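Local coordinates for protein PHO85 cyclin-10 (Saccharomyces cerevisiae, PDB 4KRD) that acts as the cyclin partner of the kinase PHO85 in a holoenzyme that phosphorylates and negatively regulates glycogen synthase GSY2, at residues 100-111 and 184-195. Numbering follows the deposited sequence.
Sequences TVYLVATFLIDT and KLMVSNRKLAAS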
loop_
_atom_site.group_PDB
_atom_site.type_symbol
_atom_site.label_atom_id
_atom_site.label_comp_id
_atom_site.label_asym_id
_atom_site.label_seq_id
_atom_site.Cartn_x
_atom_site.Cartn_y
_atom_site.Cartn_z
ATOM N N THR B 100 13.106 -5.687 10.489
ATOM C CA THR B 100 12.389 -5.646 9.217
ATOM C C THR B 100 12.812 -4.468 8.341
ATOM O O THR B 100 12.808 -4.558 7.111
ATOM C CB THR B 100 10.878 -5.535 9.461
ATOM O OG1 THR B 100 10.473 -6.570 10.360
ATOM C CG2 THR B 100 10.115 -5.675 8.152
ATOM N N VAL B 101 13.178 -3.362 8.973
ATOM C CA VAL B 101 13.565 -2.168 8.233
ATOM C C VAL B 101 14.826 -2.423 7.400
ATOM O O VAL B 101 14.900 -2.051 6.226
ATOM C CB VAL B 101 13.731 -0.963 9.176
ATOM C CG1 VAL B 101 14.385 0.212 8.458
ATOM C CG2 VAL B 101 12.361 -0.575 9.752
ATOM N N TYR B 102 15.797 -3.098 8.006
ATOM C CA TYR B 102 17.049 -3.396 7.338
ATOM C C TYR B 102 16.927 -4.553 6.339
ATOM O O TYR B 102 17.620 -4.564 5.322
ATOM C CB TYR B 102 18.158 -3.614 8.378
ATOM C CG TYR B 102 18.298 -2.399 9.272
ATOM C CD1 TYR B 102 18.753 -1.196 8.750
ATOM C CD2 TYR B 102 17.940 -2.440 10.612
ATOM C CE1 TYR B 102 18.868 -0.080 9.527
ATOM C CE2 TYR B 102 18.063 -1.314 11.417
ATOM C CZ TYR B 102 18.535 -0.139 10.861
ATOM O OH TYR B 102 18.672 1.005 11.615
ATOM N N LEU B 103 16.032 -5.501 6.605
ATOM C CA LEU B 103 15.795 -6.582 5.648
ATOM C C LEU B 103 15.210 -6.011 4.359
ATOM O O LEU B 103 15.635 -6.369 3.259
ATOM C CB LEU B 103 14.858 -7.647 6.221
ATOM C CG LEU B 103 15.267 -8.285 7.555
ATOM C CD1 LEU B 103 14.162 -9.202 8.094
ATOM C CD2 LEU B 103 16.586 -9.028 7.411
ATOM N N VAL B 104 14.244 -5.113 4.498
ATOM C CA VAL B 104 13.665 -4.449 3.331
ATOM C C VAL B 104 14.710 -3.557 2.645
ATOM O O VAL B 104 14.791 -3.509 1.415
ATOM C CB VAL B 104 12.392 -3.631 3.692
ATOM C CG1 VAL B 104 12.005 -2.724 2.539
ATOM C CG2 VAL B 104 11.202 -4.571 4.047
ATOM N N ALA B 105 15.505 -2.849 3.443
ATOM C CA ALA B 105 16.583 -2.030 2.898
ATOM C C ALA B 105 17.527 -2.875 2.069
ATOM O O ALA B 105 17.995 -2.460 0.992
ATOM C CB ALA B 105 17.351 -1.331 4.023
ATOM N N THR B 106 17.842 -4.057 2.587
ATOM C CA THR B 106 18.738 -4.962 1.880
ATOM C C THR B 106 18.114 -5.426 0.568
ATOM O O THR B 106 18.787 -5.480 -0.467
ATOM C CB THR B 106 19.127 -6.181 2.741
ATOM O OG1 THR B 106 19.735 -5.740 3.958
ATOM C CG2 THR B 106 20.111 -7.096 1.978
ATOM N N PHE B 107 16.825 -5.744 0.597
ATOM C CA PHE B 107 16.169 -6.187 -0.621
ATOM C C PHE B 107 16.100 -5.083 -1.666
ATOM O O PHE B 107 16.157 -5.359 -2.862
ATOM C CB PHE B 107 14.757 -6.751 -0.375
ATOM C CG PHE B 107 14.155 -7.335 -1.617
ATOM C CD1 PHE B 107 14.505 -8.619 -2.027
ATOM C CD2 PHE B 107 13.298 -6.587 -2.414
ATOM C CE1 PHE B 107 13.989 -9.160 -3.199
ATOM C CE2 PHE B 107 12.783 -7.120 -3.600
ATOM C CZ PHE B 107 13.129 -8.408 -3.987
ATOM N N LEU B 108 15.965 -3.833 -1.228
ATOM C CA LEU B 108 15.959 -2.712 -2.167
ATOM C C LEU B 108 17.289 -2.631 -2.933
ATOM O O LEU B 108 17.310 -2.422 -4.151
ATOM C CB LEU B 108 15.649 -1.379 -1.455
ATOM C CG LEU B 108 14.239 -1.232 -0.855
ATOM C CD1 LEU B 108 14.075 0.113 -0.130
ATOM C CD2 LEU B 108 13.167 -1.392 -1.933
ATOM N N ILE B 109 18.407 -2.794 -2.228
ATOM C CA ILE B 109 19.683 -2.782 -2.923
ATOM C C ILE B 109 19.865 -4.041 -3.786
ATOM O O ILE B 109 20.398 -3.958 -4.894
ATOM C CB ILE B 109 20.882 -2.537 -1.965
ATOM C CG1 ILE B 109 20.990 -3.647 -0.924
ATOM C CG2 ILE B 109 20.756 -1.174 -1.272
ATOM C CD1 ILE B 109 22.358 -3.656 -0.209
ATOM N N ASP B 110 19.404 -5.189 -3.281
ATOM C CA ASP B 110 19.325 -6.449 -4.044
ATOM C C ASP B 110 18.640 -6.247 -5.379
ATOM O O ASP B 110 19.127 -6.672 -6.411
ATOM C CB ASP B 110 18.477 -7.498 -3.298
ATOM C CG ASP B 110 19.214 -8.168 -2.140
ATOM O OD1 ASP B 110 20.458 -8.252 -2.177
ATOM O OD2 ASP B 110 18.520 -8.642 -1.204
ATOM N N THR B 111 17.464 -5.619 -5.355
ATOM C CA THR B 111 16.687 -5.514 -6.573
ATOM C C THR B 111 17.226 -4.436 -7.513
ATOM O O THR B 111 17.007 -4.484 -8.726
ATOM C CB THR B 111 15.170 -5.346 -6.266
ATOM O OG1 THR B 111 14.404 -5.622 -7.447
ATOM C CG2 THR B 111 14.884 -3.939 -5.776
ATOM N N LYS B 184 9.725 -5.492 -9.231
ATOM C CA LYS B 184 8.649 -5.845 -8.305
ATOM C C LYS B 184 9.056 -5.640 -6.849
ATOM O O LYS B 184 9.946 -6.326 -6.343
ATOM C CB LYS B 184 8.190 -7.270 -8.565
ATOM C CG LYS B 184 7.585 -7.423 -9.954
ATOM C CD LYS B 184 7.543 -8.871 -10.390
ATOM C CE LYS B 184 7.176 -8.981 -11.858
ATOM N NZ LYS B 184 5.706 -8.930 -12.064
ATOM N N LEU B 185 8.364 -4.711 -6.188
ATOM C CA LEU B 185 8.776 -4.147 -4.906
ATOM C C LEU B 185 7.844 -4.436 -3.737
ATOM O O LEU B 185 8.092 -3.993 -2.612
ATOM C CB LEU B 185 8.836 -2.626 -5.015
ATOM C CG LEU B 185 9.911 -2.000 -5.880
ATOM C CD1 LEU B 185 9.836 -0.479 -5.801
ATOM C CD2 LEU B 185 11.271 -2.504 -5.412
ATOM N N MET B 186 6.762 -5.146 -3.988
ATOM C CA MET B 186 5.758 -5.294 -2.943
ATOM C C MET B 186 6.319 -5.982 -1.700
ATOM O O MET B 186 6.843 -7.085 -1.786
ATOM C CB MET B 186 4.555 -6.061 -3.489
ATOM C CG MET B 186 3.474 -6.260 -2.475
ATOM S SD MET B 186 2.098 -7.113 -3.249
ATOM C CE MET B 186 2.575 -8.826 -3.056
ATOM N N VAL B 187 6.219 -5.329 -0.547
ATOM C CA VAL B 187 6.661 -5.947 0.694
ATOM C C VAL B 187 5.900 -7.250 0.952
ATOM O O VAL B 187 4.674 -7.306 0.819
ATOM C CB VAL B 187 6.487 -5.016 1.903
ATOM C CG1 VAL B 187 6.747 -5.787 3.196
ATOM C CG2 VAL B 187 7.417 -3.804 1.787
ATOM N N SER B 188 6.647 -8.299 1.284
ATOM C CA SER B 188 6.091 -9.628 1.518
ATOM C C SER B 188 7.118 -10.455 2.296
ATOM O O SER B 188 8.311 -10.131 2.308
ATOM C CB SER B 188 5.824 -10.336 0.187
ATOM O OG SER B 188 7.055 -10.770 -0.396
ATOM N N ASN B 189 6.656 -11.536 2.916
ATOM C CA ASN B 189 7.537 -12.451 3.632
ATOM C C ASN B 189 8.657 -13.011 2.750
ATOM O O ASN B 189 9.794 -13.160 3.206
ATOM C CB ASN B 189 6.729 -13.591 4.280
ATOM C CG ASN B 189 5.792 -13.103 5.387
ATOM O OD1 ASN B 189 5.840 -11.946 5.805
ATOM N ND2 ASN B 189 4.932 -13.995 5.865
ATOM N N ARG B 190 8.357 -13.297 1.486
ATOM C CA ARG B 190 9.378 -13.825 0.590
ATOM C C ARG B 190 10.472 -12.815 0.261
ATOM O O ARG B 190 11.610 -13.199 0.003
ATOM C CB ARG B 190 8.775 -14.365 -0.703
ATOM C CG ARG B 190 7.756 -15.471 -0.494
ATOM C CD ARG B 190 7.124 -15.850 -1.814
ATOM N NE ARG B 190 8.044 -16.577 -2.675
ATOM C CZ ARG B 190 8.054 -16.484 -3.998
ATOM N NH1 ARG B 190 7.199 -15.676 -4.611
ATOM N NH2 ARG B 190 8.921 -17.193 -4.705
ATOM N N LYS B 191 10.141 -11.529 0.249
ATOM C CA LYS B 191 11.184 -10.532 0.015
ATOM C C LYS B 191 12.059 -10.388 1.258
ATOM O O LYS B 191 13.287 -10.299 1.145
ATOM C CB LYS B 191 10.599 -9.204 -0.485
ATOM C CG LYS B 191 9.926 -9.376 -1.860
ATOM C CD LYS B 191 9.701 -8.063 -2.554
ATOM C CE LYS B 191 9.158 -8.283 -3.952
ATOM N NZ LYS B 191 7.743 -8.714 -3.965
ATOM N N LEU B 192 11.434 -10.433 2.437
ATOM C CA LEU B 192 12.166 -10.433 3.695
ATOM C C LEU B 192 13.142 -11.604 3.714
ATOM O O LEU B 192 14.317 -11.452 4.076
ATOM C CB LEU B 192 11.215 -10.531 4.898
ATOM C CG LEU B 192 10.318 -9.325 5.194
ATOM C CD1 LEU B 192 9.717 -9.416 6.590
ATOM C CD2 LEU B 192 11.096 -8.046 5.050
ATOM N N ALA B 193 12.652 -12.768 3.304
ATOM C CA ALA B 193 13.479 -13.969 3.263
ATOM C C ALA B 193 14.606 -13.829 2.250
ATOM O O ALA B 193 15.757 -14.124 2.561
ATOM C CB ALA B 193 12.639 -15.188 2.944
ATOM N N ALA B 194 14.260 -13.389 1.040
ATOM C CA ALA B 194 15.226 -13.252 -0.048
ATOM C C ALA B 194 16.451 -12.432 0.339
ATOM O O ALA B 194 17.551 -12.708 -0.144
ATOM C CB ALA B 194 14.562 -12.666 -1.294
ATOM N N SER B 195 16.276 -11.433 1.205
ATOM C CA SER B 195 17.404 -10.587 1.581
ATOM C C SER B 195 18.560 -11.420 2.139
ATOM O O SER B 195 19.725 -11.158 1.832
ATOM C CB SER B 195 16.998 -9.485 2.574
ATOM O OG SER B 195 16.698 -10.014 3.849
HETATM O O HOH W 1 21.256 -9.657 0.165
#
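The aliphatic chain of Lys191 lies across one face of the Phe107 ring. Lys191 CB stands 4.0 Å from the centroid of the Phe107 ring, almost on the normal, in a CH-pi contact. Further along, Lys191 CD comes within 3.4 Å of Phe107 CE2. The ring's CG is anti to the backbone N (chi1 -174°), which sends it out toward helix 189-195. Lys184 O lies at the ring edge. Ser195 is a knob among Leu103, Thr106, Phe107 and Asp110; its CB is 3.5 Å from Leu103 O. Leu192 CD2 packs on Val104 CG2 at 3.6 Å and also touches Leu103 and Thr100. Leu185 CD2 touches both Leu108 CD2 and Thr111 CG2.

Ser195 OG donates to Leu192 O (2.8 Å). Lys191 NZ donates to Met186 O, and outside the two segments it pairs with an acidic side chain of the partner protein chain in a salt bridge. Ser188 OG caps the helix by accepting from Lys191 N. A water donates to both Asp110 OD1 and Ser195 O, bridging the segments.

The axes of segments 100-111 and 189-195 cross at 77°, with a closest approach of 8.2 Å. Within this cyclin-box fold, helix 99-113 also packs against helices 36-54 and 130-148, while helix 166-180 touches Thr111 and Leu185.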